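Local coordinates for protein clan CA, family C40, NlpC/P60 superfamily cysteine peptidase (Trichomonas vaginalis, PDB 6BIO) that probably acts as a cysteine peptidase of the NlpC/P60 family, cleaving peptide bonds in bacterial peptidoglycan, at residues Val115-Tyr126 against Tyr136-Trp146. Numbering follows the deposited sequence.
Sequences VTILDFNCDGFY and YILEDALQYKW
Tyr126 CG is anti to its carbonyl carbon (chi1 -69°), and its ring reaches across to Trp146. In Trp146, CG sits between the backbone N and the carbonyl carbon (chi1 70°), which turns the indole back over Phe120 and Asn121. The Tyr126 hydroxyl ends at the indole edge, in its plane. Trp146 N gives Tyr126 OH a weak hydrogen bond of 3.1 Å. Phe120 CD2 and Asn121 CB cover one indole face, with Phe120 CD2 3.6 Å from Trp146 CD2. The Asn121 side chain crosses the indole obliquely, its amide plane 32° from the ring; ND2 is hydrogen-bonded to Asp194 OD2. Leu142 CD1 packs 3.5 Å from Tyr126 CD2 and also touches Ile117 CG1. Ile117 CD1 lies over one face of the Tyr126 ring, and a water sits over the centre of the opposite face.

The contact is built on the beta hairpin of strands 125-130 and 133-138, within the bacterial SH3-like part of the chain. The chain then passes through a 3-10 turn at 139-141. Tyr126 N donates to Ile137 O and Ile137 N to Tyr126 O, each 2.9 Å. Just past the strand, Glu139 N donates to Gly124 O (2.9 Å). Phe125 and Leu138 lie side by side, and Leu138 CD2 makes a CH-pi contact 3.9 Å from the centroid of the Phe125 ring.

The water over the Tyr126 ring accepts from Asn121 N and donates to Glu139 OE1. A second water accepts from Gly124 N and lies 2.9 Å from Glu139 OE1. Cys122 SG meets the edge of the Tyr136 ring, 3.9 Å from Tyr136 CE2.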
loop_
_atom_site.group_PDB
_atom_site.type_symbol
_atom_site.label_atom_id
_atom_site.label_comp_id
_atom_site.label_asym_id
_atom_site.label_seq_id
_atom_site.Cartn_x
_atom_site.Cartn_y
_atom_site.Cartn_z
ATOM N N VAL A 115 22.052 -2.350 -10.224
ATOM C CA VAL A 115 21.900 -2.320 -8.772
ATOM C C VAL A 115 20.738 -3.224 -8.372
ATOM O O VAL A 115 19.914 -3.641 -9.203
ATOM C CB VAL A 115 21.672 -0.879 -8.245
ATOM C CG1 VAL A 115 22.767 0.099 -8.760
ATOM C CG2 VAL A 115 20.260 -0.363 -8.611
ATOM N N THR A 116 20.659 -3.525 -7.083
ATOM C CA THR A 116 19.552 -4.324 -6.576
ATOM C C THR A 116 18.818 -3.537 -5.500
ATOM O O THR A 116 19.430 -3.127 -4.509
ATOM C CB THR A 116 20.077 -5.639 -5.994
ATOM O OG1 THR A 116 20.802 -6.365 -6.994
ATOM C CG2 THR A 116 18.935 -6.496 -5.460
ATOM N N ILE A 117 17.504 -3.366 -5.675
ATOM C CA ILE A 117 16.671 -2.724 -4.666
ATOM C C ILE A 117 16.409 -3.691 -3.527
ATOM O O ILE A 117 15.895 -4.800 -3.734
ATOM C CB ILE A 117 15.357 -2.212 -5.290
ATOM C CG1 ILE A 117 15.623 -1.054 -6.259
ATOM C CG2 ILE A 117 14.318 -1.868 -4.190
ATOM C CD1 ILE A 117 14.472 -0.686 -7.152
ATOM N N LEU A 118 16.647 -3.207 -2.300
ATOM C CA LEU A 118 16.419 -3.919 -1.054
ATOM C C LEU A 118 15.258 -3.363 -0.258
ATOM O O LEU A 118 14.685 -4.103 0.566
ATOM C CB LEU A 118 17.671 -3.869 -0.162
ATOM C CG LEU A 118 18.955 -4.398 -0.833
ATOM C CD1 LEU A 118 20.121 -4.284 0.143
ATOM C CD2 LEU A 118 18.843 -5.791 -1.301
ATOM N N ASP A 119 14.925 -2.082 -0.433
ATOM C CA ASP A 119 13.790 -1.456 0.247
ATOM C C ASP A 119 13.367 -0.286 -0.620
ATOM O O ASP A 119 14.149 0.218 -1.439
ATOM C CB ASP A 119 14.154 -1.004 1.679
ATOM C CG ASP A 119 12.964 -0.612 2.489
ATOM O OD1 ASP A 119 11.800 -0.993 2.174
ATOM O OD2 ASP A 119 13.160 0.057 3.531
ATOM N N PHE A 120 12.108 0.109 -0.460
ATOM C CA PHE A 120 11.498 1.120 -1.302
ATOM C C PHE A 120 10.751 2.135 -0.457
ATOM O O PHE A 120 10.402 1.885 0.682
ATOM C CB PHE A 120 10.546 0.499 -2.335
ATOM C CG PHE A 120 9.318 -0.095 -1.689
ATOM C CD1 PHE A 120 9.380 -1.310 -1.023
ATOM C CD2 PHE A 120 8.101 0.565 -1.698
ATOM C CE1 PHE A 120 8.311 -1.832 -0.377
ATOM C CE2 PHE A 120 6.988 0.033 -1.031
ATOM C CZ PHE A 120 7.099 -1.160 -0.385
ATOM N N ASN A 121 10.450 3.288 -1.049
ATOM C CA ASN A 121 9.656 4.329 -0.404
ATOM C C ASN A 121 10.309 4.792 0.878
ATOM O O ASN A 121 9.642 5.131 1.848
ATOM C CB ASN A 121 8.206 3.900 -0.176
ATOM C CG ASN A 121 7.279 5.045 0.156
ATOM O OD1 ASN A 121 7.499 6.180 -0.237
ATOM N ND2 ASN A 121 6.180 4.730 0.824
ATOM N N CYS A 122 11.649 4.874 0.843
ATOM C CA CYS A 122 12.420 5.276 2.024
ATOM C C CYS A 122 12.598 6.795 2.044
ATOM O O CYS A 122 13.683 7.319 1.832
ATOM C CB CYS A 122 13.778 4.585 2.048
ATOM S SG CYS A 122 13.787 2.851 1.552
ATOM N N ASP A 123 11.491 7.498 2.260
ATOM C CA ASP A 123 11.508 8.950 2.394
ATOM C C ASP A 123 12.223 9.630 1.232
ATOM O O ASP A 123 13.045 10.545 1.428
ATOM C CB ASP A 123 12.118 9.359 3.725
ATOM C CG ASP A 123 11.354 8.797 4.905
ATOM O OD1 ASP A 123 10.164 8.488 4.785
ATOM O OD2 ASP A 123 11.952 8.610 5.953
ATOM N N GLY A 124 11.918 9.188 0.011
ATOM C CA GLY A 124 12.485 9.775 -1.196
ATOM C C GLY A 124 13.666 9.017 -1.757
ATOM O O GLY A 124 14.226 9.456 -2.772
ATOM N N PHE A 125 13.975 7.840 -1.200
ATOM C CA PHE A 125 15.122 7.021 -1.565
ATOM C C PHE A 125 14.696 5.563 -1.707
ATOM O O PHE A 125 13.725 5.136 -1.091
ATOM C CB PHE A 125 16.230 7.064 -0.495
ATOM C CG PHE A 125 16.860 8.430 -0.280
ATOM C CD1 PHE A 125 16.208 9.415 0.457
ATOM C CD2 PHE A 125 18.171 8.679 -0.705
ATOM C CE1 PHE A 125 16.828 10.635 0.682
ATOM C CE2 PHE A 125 18.775 9.898 -0.489
ATOM C CZ PHE A 125 18.096 10.878 0.217
ATOM N N TYR A 126 15.459 4.772 -2.480
ATOM C CA TYR A 126 15.489 3.318 -2.356
ATOM C C TYR A 126 16.693 2.954 -1.504
ATOM O O TYR A 126 17.715 3.660 -1.519
ATOM C CB TYR A 126 15.647 2.616 -3.718
ATOM C CG TYR A 126 14.455 2.712 -4.647
ATOM C CD1 TYR A 126 13.387 1.823 -4.537
ATOM C CD2 TYR A 126 14.381 3.700 -5.620
ATOM C CE1 TYR A 126 12.312 1.900 -5.359
ATOM C CE2 TYR A 126 13.295 3.767 -6.478
ATOM C CZ TYR A 126 12.270 2.863 -6.341
ATOM O OH TYR A 126 11.159 2.887 -7.125
ATOM N N TYR A 136 21.394 4.230 0.617
ATOM C CA TYR A 136 20.204 4.895 0.102
ATOM C C TYR A 136 20.523 5.778 -1.099
ATOM O O TYR A 136 21.427 6.610 -1.040
ATOM C CB TYR A 136 19.554 5.729 1.218
ATOM C CG TYR A 136 19.019 4.851 2.332
ATOM C CD1 TYR A 136 19.823 4.406 3.370
ATOM C CD2 TYR A 136 17.703 4.387 2.297
ATOM C CE1 TYR A 136 19.352 3.576 4.354
ATOM C CE2 TYR A 136 17.211 3.566 3.277
ATOM C CZ TYR A 136 18.013 3.163 4.310
ATOM O OH TYR A 136 17.502 2.337 5.259
ATOM N N ILE A 137 19.735 5.613 -2.170
ATOM C CA ILE A 137 19.893 6.374 -3.405
ATOM C C ILE A 137 18.595 7.092 -3.732
ATOM O O ILE A 137 17.508 6.551 -3.545
ATOM C CB ILE A 137 20.364 5.436 -4.544
ATOM C CG1 ILE A 137 20.863 6.252 -5.722
ATOM C CG2 ILE A 137 19.313 4.412 -4.943
ATOM C CD1 ILE A 137 21.634 5.444 -6.738
ATOM N N LEU A 138 18.714 8.331 -4.177
ATOM C CA LEU A 138 17.533 9.116 -4.503
ATOM C C LEU A 138 16.665 8.349 -5.493
ATOM O O LEU A 138 17.151 7.739 -6.468
ATOM C CB LEU A 138 17.925 10.470 -5.076
ATOM C CG LEU A 138 18.527 11.501 -4.099
ATOM C CD1 LEU A 138 19.137 12.672 -4.865
ATOM C CD2 LEU A 138 17.456 12.025 -3.128
ATOM N N GLU A 139 15.356 8.387 -5.249
ATOM C CA GLU A 139 14.529 7.444 -5.975
ATOM C C GLU A 139 14.482 7.743 -7.478
ATOM O O GLU A 139 14.428 6.816 -8.291
ATOM C CB GLU A 139 13.157 7.250 -5.294
ATOM C CG GLU A 139 12.301 8.361 -5.398
ATOM C CD GLU A 139 11.071 8.274 -4.434
ATOM O OE1 GLU A 139 10.838 7.308 -3.650
ATOM O OE2 GLU A 139 10.360 9.237 -4.463
ATOM N N ASP A 140 14.610 8.998 -7.887
ATOM C CA ASP A 140 14.568 9.252 -9.320
ATOM C C ASP A 140 15.856 8.887 -10.049
ATOM O O ASP A 140 15.891 8.953 -11.289
ATOM C CB ASP A 140 14.168 10.700 -9.555
ATOM C CG ASP A 140 12.707 10.942 -9.198
ATOM O OD1 ASP A 140 11.871 10.022 -9.439
ATOM O OD2 ASP A 140 12.385 12.009 -8.626
ATOM N N ALA A 141 16.913 8.482 -9.337
ATOM C CA ALA A 141 18.107 8.026 -10.020
ATOM C C ALA A 141 17.968 6.621 -10.567
ATOM O O ALA A 141 18.854 6.201 -11.319
ATOM C CB ALA A 141 19.319 8.107 -9.102
ATOM N N LEU A 142 16.905 5.880 -10.199
ATOM C CA LEU A 142 16.723 4.510 -10.655
ATOM C C LEU A 142 15.627 4.416 -11.690
ATOM O O LEU A 142 14.649 5.167 -11.643
ATOM C CB LEU A 142 16.362 3.575 -9.493
ATOM C CG LEU A 142 17.422 3.482 -8.391
ATOM C CD1 LEU A 142 17.084 2.338 -7.445
ATOM C CD2 LEU A 142 18.859 3.299 -8.949
ATOM N N GLN A 143 15.759 3.425 -12.579
ATOM C CA GLN A 143 14.766 3.198 -13.633
ATOM C C GLN A 143 13.460 2.668 -13.046
ATOM O O GLN A 143 12.374 3.152 -13.414
ATOM C CB GLN A 143 15.331 2.214 -14.673
ATOM C CG GLN A 143 14.354 1.745 -15.735
ATOM C CD GLN A 143 13.847 2.854 -16.595
ATOM O OE1 GLN A 143 14.584 3.793 -16.946
ATOM N NE2 GLN A 143 12.569 2.772 -16.946
ATOM N N TYR A 144 13.553 1.706 -12.109
ATOM C CA TYR A 144 12.381 1.056 -11.521
ATOM C C TYR A 144 11.582 2.056 -10.720
ATOM O O TYR A 144 12.130 2.852 -9.966
ATOM C CB TYR A 144 12.849 -0.076 -10.607
ATOM C CG TYR A 144 11.727 -0.889 -9.952
ATOM C CD1 TYR A 144 11.159 -0.495 -8.735
ATOM C CD2 TYR A 144 11.243 -2.051 -10.549
ATOM C CE1 TYR A 144 10.139 -1.239 -8.139
ATOM C CE2 TYR A 144 10.222 -2.765 -10.004
ATOM C CZ TYR A 144 9.670 -2.365 -8.791
ATOM O OH TYR A 144 8.663 -3.046 -8.166
ATOM N N LYS A 145 10.259 1.959 -10.821
ATOM C CA LYS A 145 9.319 2.778 -10.056
ATOM C C LYS A 145 8.375 1.851 -9.287
ATOM O O LYS A 145 7.749 0.968 -9.883
ATOM C CB LYS A 145 8.516 3.681 -10.990
ATOM C CG LYS A 145 9.321 4.602 -11.828
ATOM C CD LYS A 145 9.758 5.790 -11.041
ATOM C CE LYS A 145 10.592 6.723 -11.921
ATOM N NZ LYS A 145 11.950 6.174 -12.097
ATOM N N TRP A 146 8.303 2.024 -7.970
ATOM C CA TRP A 146 7.462 1.141 -7.166
ATOM C C TRP A 146 5.992 1.504 -7.261
ATOM O O TRP A 146 5.137 0.665 -6.985
ATOM C CB TRP A 146 7.958 1.123 -5.717
ATOM C CG TRP A 146 7.737 2.376 -4.956
ATOM C CD1 TRP A 146 8.543 3.500 -4.876
ATOM C CD2 TRP A 146 6.580 2.660 -4.178
ATOM N NE1 TRP A 146 7.934 4.444 -4.095
ATOM C CE2 TRP A 146 6.740 3.944 -3.641
ATOM C CE3 TRP A 146 5.436 1.921 -3.829
ATOM C CZ2 TRP A 146 5.784 4.506 -2.793
ATOM C CZ3 TRP A 146 4.514 2.490 -2.998
ATOM C CH2 TRP A 146 4.686 3.751 -2.499
HETATM O O HOH W 1 15.827 0.086 4.439
HETATM O O HOH W 2 11.431 4.587 -3.377
HETATM O O HOH W 3 9.664 7.757 -1.073
#